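Local coordinates for protein NegoA.19184.a (Neisseria gonorrhoeae, PDB 5UEB) that is of unknown function and belongs to the DUF4265 family, pairing a five-stranded antiparallel sheet with a four-stranded sheet accompanied by two helices, at residues B[77-82]-B[110-115]. Numbering follows the deposited sequence. Where two conformers were deposited one is given.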
ATOM      1  N   ASN B  77      15.854  -1.082   2.317  1.00 15.17           N
ATOM      2  CA  ASN B  77      16.500  -0.173   1.388  1.00 14.18           C
ATOM      3  C   ASN B  77      15.560   0.980   1.049  1.00 14.34           C
ATOM      4  O   ASN B  77      14.337   0.866   1.149  1.00 15.19           O
ATOM      5  CB  ASN B  77      16.858  -0.896   0.093  1.00 14.19           C
ATOM      6  CG  ASN B  77      18.029  -1.850   0.257  1.00 14.52           C
ATOM      7  OD1 ASN B  77      18.965  -1.577   1.008  1.00 17.72           O
ATOM      8  ND2 ASN B  77      17.999  -2.956  -0.463  1.00 14.55           N
ATOM      9  N   THR B  78      16.157   2.102   0.644  1.00 14.09           N
ATOM     10  CA  THR B  78      15.445   3.295   0.202  1.00 13.36           C
ATOM     11  C   THR B  78      15.659   3.470  -1.298  1.00 15.65           C
ATOM     12  O   THR B  78      16.754   3.210  -1.802  1.00 14.65           O
ATOM     13  CB  THR B  78      16.032   4.507   0.944  1.00 13.45           C
ATOM     14  OG1 THR B  78      15.662   4.443   2.326  1.00 17.76           O
ATOM     15  CG2 THR B  78      15.555   5.828   0.358  1.00 15.11           C
ATOM     16  N   THR B  79      14.610   3.886  -2.016  1.00 12.67           N
ATOM     17  CA  THR B  79      14.679   4.182  -3.448  1.00 11.88           C
ATOM     18  C   THR B  79      14.411   5.667  -3.663  1.00 13.04           C
ATOM     19  O   THR B  79      13.362   6.169  -3.252  1.00 12.03           O
ATOM     20  CB  THR B  79      13.634   3.373  -4.218  1.00 11.96           C
ATOM     21  OG1 THR B  79      13.747   1.985  -3.885  1.00 13.46           O
ATOM     22  CG2 THR B  79      13.811   3.550  -5.744  1.00 14.14           C
ATOM     23  N   ILE B  80      15.352   6.359  -4.312  1.00 10.77           N
ATOM     24  CA  ILE B  80      15.259   7.791  -4.601  1.00 11.09           C
ATOM     25  C   ILE B  80      15.320   7.954  -6.112  1.00 13.25           C
ATOM     26  O   ILE B  80      16.238   7.430  -6.753  1.00 14.84           O
ATOM     27  CB  ILE B  80      16.414   8.572  -3.938  1.00 10.32           C
ATOM     28  CG1 ILE B  80      16.464   8.323  -2.421  1.00 11.11           C
ATOM     29  CG2 ILE B  80      16.297  10.065  -4.267  1.00 12.93           C
ATOM     30  CD1 ILE B  80      15.225   8.766  -1.667  1.00 13.17           C
ATOM     31  N   ASN B  81      14.347   8.673  -6.683  1.00 13.04           N
ATOM     32  CA  ASN B  81      14.341   9.006  -8.107  1.00 13.25           C
ATOM     33  C   ASN B  81      14.953  10.392  -8.265  1.00 13.88           C
ATOM     34  O   ASN B  81      14.610  11.307  -7.511  1.00 13.84           O
ATOM     35  CB  ASN B  81      12.925   9.076  -8.679  1.00 15.15           C
ATOM     36  CG  ASN B  81      12.072   7.835  -8.408  1.00 14.45           C
ATOM     37  OD1 ASN B  81      10.865   7.956  -8.217  1.00 15.66           O
ATOM     38  ND2 ASN B  81      12.677   6.643  -8.442  1.00 12.58           N
ATOM     39  N   ILE B  82      15.846  10.555  -9.241  1.00 15.41           N
ATOM     40  CA  ILE B  82      16.525  11.834  -9.462  1.00 13.91           C
ATOM     41  C   ILE B  82      16.495  12.135 -10.950  1.00 15.54           C
ATOM     42  O   ILE B  82      16.893  11.295 -11.763  1.00 17.82           O
ATOM     43  CB  ILE B  82      17.993  11.818  -8.988  1.00 16.26           C
ATOM     44  CG1 ILE B  82      18.109  11.312  -7.547  1.00 16.09           C
ATOM     45  CG2 ILE B  82      18.620  13.217  -9.168  1.00 14.48           C
ATOM     46  CD1 ILE B  82      19.551  11.170  -7.058  1.00 14.61           C
ATOM     47  N   TYR B 110      18.177  10.616 -15.948  1.00 17.54           N
ATOM     48  CA  TYR B 110      17.333  10.055 -14.902  1.00 16.88           C
ATOM     49  C   TYR B 110      18.052   8.898 -14.239  1.00 16.87           C
ATOM     50  O   TYR B 110      18.622   8.035 -14.921  1.00 16.73           O
ATOM     51  CB  TYR B 110      16.007   9.542 -15.481  1.00 15.99           C
ATOM     52  CG  TYR B 110      14.989   9.096 -14.446  1.00 14.98           C
ATOM     53  CD1 TYR B 110      15.003   7.804 -13.916  1.00 14.46           C
ATOM     54  CD2 TYR B 110      14.000   9.966 -14.011  1.00 22.44           C
ATOM     55  CE1 TYR B 110      14.066   7.402 -12.984  1.00 14.82           C
ATOM     56  CE2 TYR B 110      13.059   9.575 -13.074  1.00 20.98           C
ATOM     57  CZ  TYR B 110      13.091   8.291 -12.569  1.00 16.42           C
ATOM     58  OH  TYR B 110      12.148   7.916 -11.640  1.00 15.50           O
ATOM     59  N   LEU B 111      18.009   8.876 -12.913  1.00 15.19           N
ATOM     60  CA  LEU B 111      18.563   7.793 -12.123  1.00 15.02           C
ATOM     61  C   LEU B 111      17.565   7.405 -11.053  1.00 12.71           C
ATOM     62  O   LEU B 111      16.870   8.258 -10.497  1.00 15.01           O
ATOM     63  CB  LEU B 111      19.832   8.248 -11.360  1.00 20.46           C
ATOM     64  CG  LEU B 111      21.151   8.423 -12.100  1.00 24.50           C
ATOM     65  CD1 LEU B 111      22.209   8.961 -11.151  1.00 23.11           C
ATOM     66  CD2 LEU B 111      21.581   7.090 -12.699  1.00 24.94           C
ATOM     67  N   SER B 112      17.503   6.117 -10.754  0.73 11.21           N
ATOM     68  CA  SER B 112      16.915   5.657  -9.508  0.73 12.19           C
ATOM     69  C   SER B 112      18.037   5.060  -8.672  0.73 14.49           C
ATOM     70  O   SER B 112      18.840   4.269  -9.183  0.73 15.58           O
ATOM     71  CB  SER B 112      15.798   4.653  -9.780  0.73 12.84           C
ATOM     72  OG  SER B 112      14.913   4.561  -8.691  0.73 11.54           O
ATOM     73  N   VAL B 113      18.100   5.458  -7.402  1.00 13.06           N
ATOM     74  CA  VAL B 113      19.221   5.166  -6.517  1.00 14.24           C
ATOM     75  C   VAL B 113      18.727   4.347  -5.339  1.00 13.38           C
ATOM     76  O   VAL B 113      17.732   4.709  -4.700  1.00 12.53           O
ATOM     77  CB  VAL B 113      19.880   6.465  -6.024  1.00 13.99           C
ATOM     78  CG1 VAL B 113      21.074   6.150  -5.129  1.00 15.95           C
ATOM     79  CG2 VAL B 113      20.277   7.336  -7.217  1.00 18.27           C
ATOM     80  N   ASN B 114      19.436   3.260  -5.043  1.00 12.06           N
ATOM     81  CA  ASN B 114      19.187   2.451  -3.860  1.00 11.83           C
ATOM     82  C   ASN B 114      20.150   2.859  -2.757  1.00 13.65           C
ATOM     83  O   ASN B 114      21.368   2.873  -2.971  1.00 16.83           O
ATOM     84  CB  ASN B 114      19.417   0.967  -4.145  1.00 11.58           C
ATOM     85  CG  ASN B 114      19.101   0.113  -2.949  1.00 13.13           C
ATOM     86  OD1 ASN B 114      17.935  -0.158  -2.668  1.00 13.50           O
ATOM     87  ND2 ASN B 114      20.140  -0.297  -2.211  1.00 16.12           N
ATOM     88  N   PHE B 115      19.606   3.164  -1.579  1.00 13.11           N
ATOM     89  CA  PHE B 115      20.417   3.386  -0.391  1.00 12.32           C
ATOM     90  C   PHE B 115      20.134   2.323   0.660  1.00 14.98           C
ATOM     91  O   PHE B 115      18.966   2.090   1.006  1.00 16.27           O
ATOM     92  CB  PHE B 115      20.150   4.776   0.219  1.00 15.36           C
ATOM     93  CG  PHE B 115      20.674   5.913  -0.605  1.00 13.50           C
ATOM     94  CD1 PHE B 115      22.036   6.160  -0.677  1.00 15.07           C
ATOM     95  CD2 PHE B 115      19.808   6.738  -1.306  1.00 15.39           C
ATOM     96  CE1 PHE B 115      22.525   7.206  -1.438  1.00 17.76           C
ATOM     97  CE2 PHE B 115      20.295   7.795  -2.069  1.00 16.93           C
ATOM     98  CZ  PHE B 115      21.654   8.034  -2.130  1.00 17.07           C
TER
HETATM   99  O   HOH W   1      17.299   2.763   3.576  1.00 24.43           O
HETATM  100  O   HOH W   2      15.897   0.274  -4.494  1.00 12.65           O
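Ile80 and Val113 pair at the middle of an antiparallel ladder joining the two central strands, 78-84 and 110-115, of a four-stranded sheet; strand 137-143 flanks the first and strand 102-105 the second. Three hydrogen-bonded pairs, Thr78 with Phe115, Ile80 with Val113 and Ile82 with Leu111, each exchange two backbone bonds. The central two run Val113 N to Ile80 O (2.8 Å) and Ile80 N to Val113 O (2.9 Å). At the non-hydrogen-bonded positions between them, CA-H groups approach carbonyls, as Thr79 CA does Val113 O at 3.3 Å.

The face bearing Ile80, Ile82, Leu111, Val113 and Phe115 is largely apolar, suiting branched aliphatic and aromatic side chains; Thr78 closes it at one end, its OG1 bonded to Gly145 N. Val113 and Phe115 touch Ile96 of helix 90-98. Ile80 CG1 meets the Phe115 ring at its edge, 3.9 Å from CD2, while Val113 CG1 lies over one ring face. Ile82 CD1 reaches Val113 CG2.

The other face is polar, and hydroxyls suit it because they can donate to backbone carbonyls of the neighbouring loop: Tyr110 OH bonds Leu46 O, Thr79 OG1 Leu51 O and, in the conformer described, Ser112 OG Pro45 O. That OG also accepts a weak, bent bond from Asn81 ND2 (3.1 Å). Tyr110 lies alongside Asn81, planes 31° apart, its chi1 of -173° bringing OH within 3.2 Å of Asn81 CG. Asn77 and Asn114 turn their amides 86° apart, Asn114 OD1 coming 3.1 Å from Asn77 CB, while Leu53 O holds Asn77 ND2. Beside them one water donates to both Thr79 OG1 and Asn114 OD1, each at 2.8 Å.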